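Local coordinates for N-formylglutamate amidohydrolase (Ralstonia eutropha, PDB 2Q7S), which binds a zinc ion and probably works as a metal-dependent hydrolase of the N-formylglutamate amidohydrolase family, at residues 59-64 and 266-271; 207-212 and 222-227; 93-98 and 115-120. All blocks are in the same frame, centred on the assembly; numbering follows the deposited sequence.

Contact 1 of 3, residues 59-64 and 266-271; sequences DALWEA and EGFATL
L61 reaches across from 59-64 and pushes its forked end between F268 and L271. Its CB carries the chain out from the helix, and CG stands anti to the carbonyl carbon (chi1 -78°), which swings the fork towards 266-271. CG already lies 3.9 Å from CE1 of F268. Beyond it the two methyls share the work. CD2 of L61 is 3.5 Å from CE1 of F268, and it approaches the ring obliquely. The same CD2 also meets L271, whose CD2 is 3.8 Å away. Within the two segments, CD1 of L61 meets L271, again at its CD2. The contact joins the end of the short helix 58-61 to the start of the long C-terminal helix 267-289. Next to both lies strand 244-252 of the mixed central sheet, whose I251 packs on L61 and L271. F268 has a second partner in A60. CB of A60 sits at the ring edge, near the ring plane, 4.0 Å from CZ of F268. The ring extends this far because CG of F268 is anti to its backbone N (chi1 -175°). R264 makes a cation-pi contact with the same ring. Between the two segments the contact is wholly apolar. Just beyond them, the carbonyl O of A60 accepts a hydrogen bond from the side-chain amide of Q272, one residue further along the C-terminal helix.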
loop_
_atom_site.group_PDB
_atom_site.type_symbol
_atom_site.label_atom_id
_atom_site.label_comp_id
_atom_site.label_asym_id
_atom_site.label_seq_id
_atom_site.Cartn_x
_atom_site.Cartn_y
_atom_site.Cartn_z
ATOM N N ASP A 59 1.037 8.882 0.107
ATOM C CA ASP A 59 -0.074 9.499 -0.613
ATOM C C ASP A 59 0.254 10.863 -1.241
ATOM O O ASP A 59 -0.190 11.130 -2.353
ATOM C CB ASP A 59 -1.318 9.533 0.254
ATOM C CG ASP A 59 -1.199 10.464 1.406
ATOM O OD1 ASP A 59 -0.160 10.475 2.118
ATOM O OD2 ASP A 59 -2.189 11.198 1.597
ATOM N N ALA A 60 1.045 11.692 -0.554
ATOM C CA ALA A 60 1.465 13.024 -1.085
ATOM C C ALA A 60 2.507 12.852 -2.195
ATOM O O ALA A 60 2.541 13.651 -3.131
ATOM C CB ALA A 60 2.017 13.924 0.047
ATOM N N LEU A 61 3.332 11.791 -2.109
ATOM C CA LEU A 61 4.338 11.486 -3.156
ATOM C C LEU A 61 3.642 11.234 -4.480
ATOM O O LEU A 61 4.110 11.685 -5.522
ATOM C CB LEU A 61 5.192 10.278 -2.831
ATOM C CG LEU A 61 6.353 10.406 -1.812
ATOM C CD1 LEU A 61 6.940 9.019 -1.581
ATOM C CD2 LEU A 61 7.395 11.405 -2.305
ATOM N N TRP A 62 2.493 10.561 -4.410
ATOM C CA TRP A 62 1.725 10.276 -5.617
ATOM C C TRP A 62 0.557 11.202 -5.873
ATOM O O TRP A 62 -0.413 10.809 -6.548
ATOM C CB TRP A 62 1.267 8.832 -5.579
ATOM C CG TRP A 62 2.375 7.790 -5.601
ATOM C CD1 TRP A 62 3.014 7.255 -4.512
ATOM C CD2 TRP A 62 2.898 7.085 -6.748
ATOM N NE1 TRP A 62 3.912 6.283 -4.910
ATOM C CE2 TRP A 62 3.840 6.142 -6.268
ATOM C CE3 TRP A 62 2.659 7.155 -8.128
ATOM C CZ2 TRP A 62 4.560 5.295 -7.120
ATOM C CZ3 TRP A 62 3.402 6.301 -8.992
ATOM C CH2 TRP A 62 4.315 5.390 -8.470
ATOM N N GLU A 63 0.627 12.430 -5.371
ATOM C CA GLU A 63 -0.455 13.421 -5.614
ATOM C C GLU A 63 -0.914 13.607 -7.074
ATOM O O GLU A 63 -2.054 13.874 -7.280
ATOM C CB GLU A 63 -0.079 14.801 -5.047
ATOM C CG GLU A 63 1.131 15.392 -5.689
ATOM C CD GLU A 63 1.163 16.893 -5.655
ATOM O OE1 GLU A 63 0.550 17.492 -4.737
ATOM O OE2 GLU A 63 1.832 17.469 -6.546
ATOM N N ALA A 64 -0.028 13.424 -8.054
ATOM C CA ALA A 64 -0.310 13.555 -9.526
ATOM C C ALA A 64 -1.383 12.659 -10.086
ATOM O O ALA A 64 -1.921 12.931 -11.136
ATOM C CB ALA A 64 0.934 13.264 -10.308
ATOM N N GLU A 266 15.159 16.405 1.844
ATOM C CA GLU A 266 15.471 17.129 0.619
ATOM C C GLU A 266 15.106 16.332 -0.661
ATOM O O GLU A 266 14.838 16.922 -1.710
ATOM C CB GLU A 266 16.955 17.519 0.627
ATOM C CG GLU A 266 17.909 16.314 0.682
ATOM N N GLY A 267 15.066 15.002 -0.555
ATOM C CA GLY A 267 14.698 14.143 -1.657
ATOM C C GLY A 267 13.199 14.110 -1.895
ATOM O O GLY A 267 12.765 13.709 -2.989
ATOM N N PHE A 268 12.388 14.538 -0.920
ATOM C CA PHE A 268 10.933 14.501 -1.115
ATOM C C PHE A 268 10.499 15.183 -2.432
ATOM O O PHE A 268 9.822 14.581 -3.254
ATOM C CB PHE A 268 10.147 15.134 0.066
ATOM C CG PHE A 268 8.659 14.989 -0.090
ATOM C CD1 PHE A 268 8.002 13.862 0.384
ATOM C CD2 PHE A 268 7.915 15.947 -0.778
ATOM C CE1 PHE A 268 6.611 13.704 0.183
ATOM C CE2 PHE A 268 6.543 15.779 -0.972
ATOM C CZ PHE A 268 5.893 14.657 -0.468
ATOM N N ALA A 269 10.866 16.456 -2.590
ATOM C CA ALA A 269 10.457 17.284 -3.722
ATOM C C ALA A 269 10.822 16.682 -5.068
ATOM O O ALA A 269 9.990 16.597 -5.972
ATOM C CB ALA A 269 11.083 18.680 -3.613
ATOM N N THR A 270 12.076 16.290 -5.190
ATOM C CA THR A 270 12.601 15.659 -6.414
ATOM C C THR A 270 11.951 14.311 -6.679
ATOM O O THR A 270 11.613 13.993 -7.833
ATOM C CB THR A 270 14.184 15.577 -6.412
ATOM O OG1 THR A 270 14.633 14.808 -5.299
ATOM C CG2 THR A 270 14.764 16.934 -6.289
ATOM N N LEU A 271 11.673 13.517 -5.629
ATOM C CA LEU A 271 10.991 12.251 -5.860
ATOM C C LEU A 271 9.546 12.430 -6.309
ATOM O O LEU A 271 9.080 11.767 -7.268
ATOM C CB LEU A 271 11.039 11.364 -4.612
ATOM C CG LEU A 271 10.435 9.988 -4.798
ATOM C CD1 LEU A 271 11.249 9.182 -5.815
ATOM C CD2 LEU A 271 10.330 9.307 -3.438
#

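Contact 2 of 3, residues 207-212 and 222-227; sequences LVDLVE and VARNDP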
loop_
_atom_site.group_PDB
_atom_site.type_symbol
_atom_site.label_atom_id
_atom_site.label_comp_id
_atom_site.label_asym_id
_atom_site.label_seq_id
_atom_site.Cartn_x
_atom_site.Cartn_y
_atom_site.Cartn_z
ATOM N N LEU A 207 3.330 -2.677 -18.712
ATOM C CA LEU A 207 3.302 -1.638 -17.688
ATOM C C LEU A 207 4.437 -1.761 -16.681
ATOM O O LEU A 207 5.013 -0.746 -16.274
ATOM C CB LEU A 207 1.967 -1.560 -16.962
ATOM C CG LEU A 207 1.877 -0.456 -15.876
ATOM C CD1 LEU A 207 2.136 0.942 -16.443
ATOM C CD2 LEU A 207 0.549 -0.492 -15.168
ATOM N N VAL A 208 4.748 -2.989 -16.269
ATOM C CA VAL A 208 5.889 -3.221 -15.374
ATOM C C VAL A 208 7.196 -2.776 -16.112
ATOM O O VAL A 208 8.077 -2.174 -15.503
ATOM C CB VAL A 208 5.970 -4.709 -14.890
ATOM C CG1 VAL A 208 6.904 -4.850 -13.707
ATOM C CG2 VAL A 208 4.584 -5.228 -14.521
ATOM N N ASP A 209 7.288 -3.062 -17.415
ATOM C CA ASP A 209 8.457 -2.692 -18.221
ATOM C C ASP A 209 8.569 -1.166 -18.270
ATOM O O ASP A 209 9.652 -0.620 -18.096
ATOM C CB ASP A 209 8.335 -3.182 -19.681
ATOM C CG ASP A 209 8.588 -4.693 -19.859
ATOM O OD1 ASP A 209 8.995 -5.407 -18.912
ATOM O OD2 ASP A 209 8.373 -5.165 -20.997
ATOM N N LEU A 210 7.432 -0.511 -18.523
ATOM C CA LEU A 210 7.334 0.963 -18.544
ATOM C C LEU A 210 7.833 1.560 -17.238
ATOM O O LEU A 210 8.733 2.379 -17.243
ATOM C CB LEU A 210 5.892 1.430 -18.834
ATOM C CG LEU A 210 5.589 2.928 -19.073
ATOM C CD1 LEU A 210 6.683 3.657 -19.877
ATOM C CD2 LEU A 210 4.288 3.046 -19.814
ATOM N N VAL A 211 7.269 1.131 -16.119
ATOM C CA VAL A 211 7.612 1.735 -14.827
ATOM C C VAL A 211 9.098 1.522 -14.504
ATOM O O VAL A 211 9.810 2.458 -14.115
ATOM C CB VAL A 211 6.706 1.194 -13.672
ATOM C CG1 VAL A 211 7.234 1.643 -12.319
ATOM C CG2 VAL A 211 5.218 1.624 -13.885
ATOM N N GLU A 212 9.566 0.294 -14.691
ATOM C CA GLU A 212 10.972 -0.021 -14.452
ATOM C C GLU A 212 11.925 0.879 -15.274
ATOM O O GLU A 212 12.887 1.404 -14.768
ATOM C CB GLU A 212 11.207 -1.499 -14.797
ATOM C CG GLU A 212 12.636 -1.977 -14.671
ATOM C CD GLU A 212 12.734 -3.454 -15.029
ATOM O OE1 GLU A 212 12.719 -3.723 -16.240
ATOM O OE2 GLU A 212 12.762 -4.326 -14.120
ATOM N N VAL A 222 15.793 -0.339 -9.500
ATOM C CA VAL A 222 14.479 -0.996 -9.498
ATOM C C VAL A 222 14.750 -2.508 -9.420
ATOM O O VAL A 222 15.621 -3.008 -10.129
ATOM C CB VAL A 222 13.616 -0.633 -10.750
ATOM C CG1 VAL A 222 12.232 -1.305 -10.711
ATOM C CG2 VAL A 222 13.474 0.886 -10.910
ATOM N N ALA A 223 14.068 -3.193 -8.505
ATOM C CA ALA A 223 14.067 -4.671 -8.415
ATOM C C ALA A 223 12.623 -5.123 -8.580
ATOM O O ALA A 223 11.709 -4.419 -8.141
ATOM C CB ALA A 223 14.611 -5.170 -7.024
ATOM N N ARG A 224 12.419 -6.274 -9.215
ATOM C CA ARG A 224 11.097 -6.903 -9.284
ATOM C C ARG A 224 11.073 -8.011 -8.251
ATOM O O ARG A 224 12.025 -8.777 -8.154
ATOM C CB ARG A 224 10.851 -7.518 -10.669
ATOM C CG ARG A 224 10.820 -6.473 -11.784
ATOM C CD ARG A 224 10.318 -7.074 -13.105
ATOM N NE ARG A 224 10.552 -6.158 -14.227
ATOM C CZ ARG A 224 9.899 -6.213 -15.380
ATOM N NH1 ARG A 224 8.955 -7.126 -15.580
ATOM N NH2 ARG A 224 10.155 -5.319 -16.324
ATOM N N ASN A 225 9.984 -8.096 -7.502
ATOM C CA ASN A 225 9.676 -9.282 -6.663
ATOM C C ASN A 225 10.745 -9.666 -5.651
ATOM O O ASN A 225 10.892 -10.846 -5.288
ATOM C CB ASN A 225 9.272 -10.453 -7.561
ATOM C CG ASN A 225 8.021 -10.124 -8.367
ATOM O OD1 ASN A 225 6.958 -9.961 -7.797
ATOM N ND2 ASN A 225 8.166 -9.944 -9.673
ATOM N N ASP A 226 11.417 -8.649 -5.132
ATOM C CA ASP A 226 12.608 -8.803 -4.285
ATOM C C ASP A 226 12.764 -7.566 -3.363
ATOM O O ASP A 226 13.189 -6.499 -3.827
ATOM C CB ASP A 226 13.827 -8.950 -5.174
ATOM C CG ASP A 226 15.096 -9.259 -4.398
ATOM O OD1 ASP A 226 15.029 -9.360 -3.151
ATOM O OD2 ASP A 226 16.164 -9.420 -5.037
ATOM N N PRO A 227 12.397 -7.691 -2.069
ATOM C CA PRO A 227 11.843 -8.842 -1.352
ATOM C C PRO A 227 10.300 -8.899 -1.359
ATOM O O PRO A 227 9.753 -9.843 -0.823
ATOM C CB PRO A 227 12.350 -8.632 0.074
ATOM C CG PRO A 227 12.366 -7.111 0.202
ATOM C CD PRO A 227 12.560 -6.539 -1.160
#
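NH2 of R224 is gripped by two carboxylates of helix 205-217. D209 OD1 takes its bond from R224 NH2 at 2.8 Å, nearly straight at 172°, through the anti lone pair. E212 OE1 lies 3.0 Å from the same NH2 of R224. R224 also holds E212 through NE, which is 2.9 Å from OE2, so NE and NH2 meet one carboxylate oxygen each, side-on. All three acceptors lie near the guanidinium plane. The carboxylate of E212 is turned 49° from that plane, and its oxygens are met from above their own plane. V208 CG1 lies over one face of the R224 guanidinium, towards its rim, 3.6 Å from R224 NH1. R224 is extended from CG to NE, which carries its charge from strand 222-224 to the helix. Closer to the backbone, CG of E212 packs on V222 CG1 at 4.0 Å. Helix and strand run nearly antiparallel, at 157°. They are the last two elements of the beta-alpha-beta unit 193-196, 205-217, 222-224, and the strand lies at one edge of the mixed sheet. With three bonds to two acids, the guanidinium is fixed in rotation. The paired charges probably favour ionised forms of D209, E212 and R224.

Contact 3 of 3, residues 93-98 and 115-120; sequences PAQLEG and GLIWSN
Q95 points its side-chain amide at the backbone of I117. NE2 of Q95 donates to the carbonyl O of I117 at 2.7 Å, with an N-H...O angle of 156°. This oxygen lies close to the amide plane of Q95. Seen from I117, the donor is tilted 31° from the carbonyl plane. Water 1 lies 2.7 Å from OE1 of Q95 and probably donates to it, though other acceptors compete for its protons. The water accepts from the backbone N of I117 at 2.8 Å. The amide thus probably serves both polar backbone atoms of one residue, the carbonyl directly and the N-H through water. OE1 has a further bond, from the backbone N of D92, which helps fix which way round the amide sits.

The chain of Q95 leaves its backbone with CG between N and the carbonyl carbon (chi1 74°), then runs extended to the amide. Aliphatic groups of the other segment lie beside NE2. CB of I117 and CB of S119 are 3.8 Å and 3.9 Å from NE2 of Q95. The CB of I117 faces Q95, but the end of its side chain leads off to V137 and R140 of helix 134-163. On the next residue, W118, the CB points the other way. Its side chain is about 8 Å from the zinc ion.

This is a glutamine side chain bridging to the main chain of an irregular segment. It ties the 3-10 turn 93-95, just before strand 96-97, to the loop that carries W118 near the zinc site of H32, D55 and H172.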
loop_
_atom_site.group_PDB
_atom_site.type_symbol
_atom_site.label_atom_id
_atom_site.label_comp_id
_atom_site.label_asym_id
_atom_site.label_seq_id
_atom_site.Cartn_x
_atom_site.Cartn_y
_atom_site.Cartn_z
ATOM N N PRO A 93 -5.129 -16.570 15.953
ATOM C CA PRO A 93 -6.021 -16.842 17.081
ATOM C C PRO A 93 -5.488 -16.467 18.460
ATOM O O PRO A 93 -6.260 -16.069 19.340
ATOM C CB PRO A 93 -6.179 -18.361 17.026
ATOM C CG PRO A 93 -5.962 -18.740 15.661
ATOM C CD PRO A 93 -5.154 -17.682 14.983
ATOM N N ALA A 94 -4.179 -16.611 18.651
ATOM C CA ALA A 94 -3.568 -16.354 19.932
ATOM C C ALA A 94 -3.490 -14.896 20.290
ATOM O O ALA A 94 -3.207 -14.587 21.430
ATOM C CB ALA A 94 -2.185 -16.974 19.997
ATOM N N GLN A 95 -3.721 -13.990 19.342
ATOM C CA GLN A 95 -3.740 -12.572 19.669
ATOM C C GLN A 95 -5.094 -12.093 20.206
ATOM O O GLN A 95 -5.188 -10.989 20.725
ATOM C CB GLN A 95 -3.203 -11.707 18.501
ATOM C CG GLN A 95 -4.061 -11.493 17.280
ATOM C CD GLN A 95 -3.310 -10.734 16.157
ATOM O OE1 GLN A 95 -3.159 -11.232 15.019
ATOM N NE2 GLN A 95 -2.814 -9.544 16.490
ATOM N N LEU A 96 -6.115 -12.946 20.116
ATOM C CA LEU A 96 -7.485 -12.616 20.515
ATOM C C LEU A 96 -7.875 -13.244 21.858
ATOM O O LEU A 96 -7.467 -14.350 22.179
ATOM C CB LEU A 96 -8.473 -13.098 19.443
ATOM C CG LEU A 96 -8.255 -12.525 18.038
ATOM C CD1 LEU A 96 -9.391 -12.943 17.075
ATOM C CD2 LEU A 96 -8.174 -11.058 18.137
ATOM N N GLU A 97 -8.647 -12.496 22.637
ATOM C CA GLU A 97 -9.275 -13.000 23.840
ATOM C C GLU A 97 -10.571 -13.552 23.310
ATOM O O GLU A 97 -11.406 -12.784 22.793
ATOM C CB GLU A 97 -9.554 -11.874 24.829
ATOM C CG GLU A 97 -10.063 -12.339 26.173
ATOM C CD GLU A 97 -11.311 -11.613 26.634
ATOM O OE1 GLU A 97 -12.031 -11.051 25.784
ATOM O OE2 GLU A 97 -11.597 -11.642 27.857
ATOM N N GLY A 98 -10.722 -14.877 23.398
ATOM C CA GLY A 98 -11.845 -15.568 22.779
ATOM C C GLY A 98 -11.610 -16.091 21.369
ATOM O O GLY A 98 -10.645 -15.709 20.690
ATOM N N GLY A 115 0.776 -8.629 10.487
ATOM C CA GLY A 115 -0.628 -9.113 10.218
ATOM C C GLY A 115 -1.719 -8.064 10.097
ATOM O O GLY A 115 -1.446 -6.892 10.147
ATOM N N LEU A 116 -2.985 -8.482 9.924
ATOM C CA LEU A 116 -4.091 -7.540 9.843
ATOM C C LEU A 116 -4.119 -6.597 11.046
ATOM O O LEU A 116 -4.356 -5.376 10.895
ATOM C CB LEU A 116 -5.436 -8.289 9.727
ATOM C CG LEU A 116 -6.705 -7.435 9.723
ATOM C CD1 LEU A 116 -6.987 -6.725 8.291
ATOM C CD2 LEU A 116 -7.886 -8.280 10.250
ATOM N N ILE A 117 -3.925 -7.199 12.227
ATOM C CA ILE A 117 -3.823 -6.486 13.477
ATOM C C ILE A 117 -2.410 -6.697 14.048
ATOM O O ILE A 117 -2.054 -7.796 14.560
ATOM C CB ILE A 117 -4.879 -6.990 14.497
ATOM C CG1 ILE A 117 -6.299 -7.059 13.882
ATOM C CG2 ILE A 117 -4.816 -6.166 15.790
ATOM C CD1 ILE A 117 -6.969 -5.663 13.494
ATOM N N TRP A 118 -1.592 -5.662 13.979
ATOM C CA TRP A 118 -0.245 -5.744 14.590
ATOM C C TRP A 118 -0.282 -6.038 16.075
ATOM O O TRP A 118 -1.091 -5.482 16.811
ATOM C CB TRP A 118 0.552 -4.493 14.325
ATOM C CG TRP A 118 1.050 -4.409 12.930
ATOM C CD1 TRP A 118 0.417 -4.816 11.799
ATOM C CD2 TRP A 118 2.286 -3.849 12.515
ATOM N NE1 TRP A 118 1.191 -4.576 10.705
ATOM C CE2 TRP A 118 2.353 -3.979 11.123
ATOM C CE3 TRP A 118 3.363 -3.258 13.196
ATOM C CZ2 TRP A 118 3.453 -3.530 10.389
ATOM C CZ3 TRP A 118 4.451 -2.819 12.464
ATOM C CH2 TRP A 118 4.489 -2.958 11.082
ATOM N N SER A 119 0.607 -6.948 16.488
ATOM C CA SER A 119 0.739 -7.453 17.870
ATOM C C SER A 119 2.008 -6.917 18.565
ATOM O O SER A 119 2.111 -6.872 19.824
ATOM C CB SER A 119 0.821 -8.999 17.839
ATOM O OG SER A 119 1.735 -9.437 16.806
ATOM N N ASN A 120 2.999 -6.595 17.746
ATOM C CA ASN A 120 4.200 -6.003 18.241
ATOM C C ASN A 120 4.962 -5.166 17.214
ATOM O O ASN A 120 4.696 -5.212 16.007
ATOM C CB ASN A 120 5.102 -7.065 18.914
ATOM C CG ASN A 120 5.236 -8.355 18.127
ATOM O OD1 ASN A 120 5.751 -8.369 17.002
ATOM N ND2 ASN A 120 4.844 -9.461 18.759
HETATM O O HOH W 1 -3.473 -9.894 12.719
#

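In the fold
Contact 1 is buried and apolar, and it joins two helices next to the central sheet. Contact 2 is partly buried and mainly ionic, and it fastens a helix to the edge strand 222-224. Contact 3 is also partly buried, but neutral and polar, with a water in the link between a 3-10 turn and a loop. Helix 267-289 connects contacts 1 and 2: its start forms one side of contact 1, and its later part packs on the helix of contact 2. Their nearest atoms are about 6 Å apart and do not touch. Contact 3 lies across the chain's centre from both. Along the chain, contacts 2 and 3 both fall inside the loop closed by contact 1.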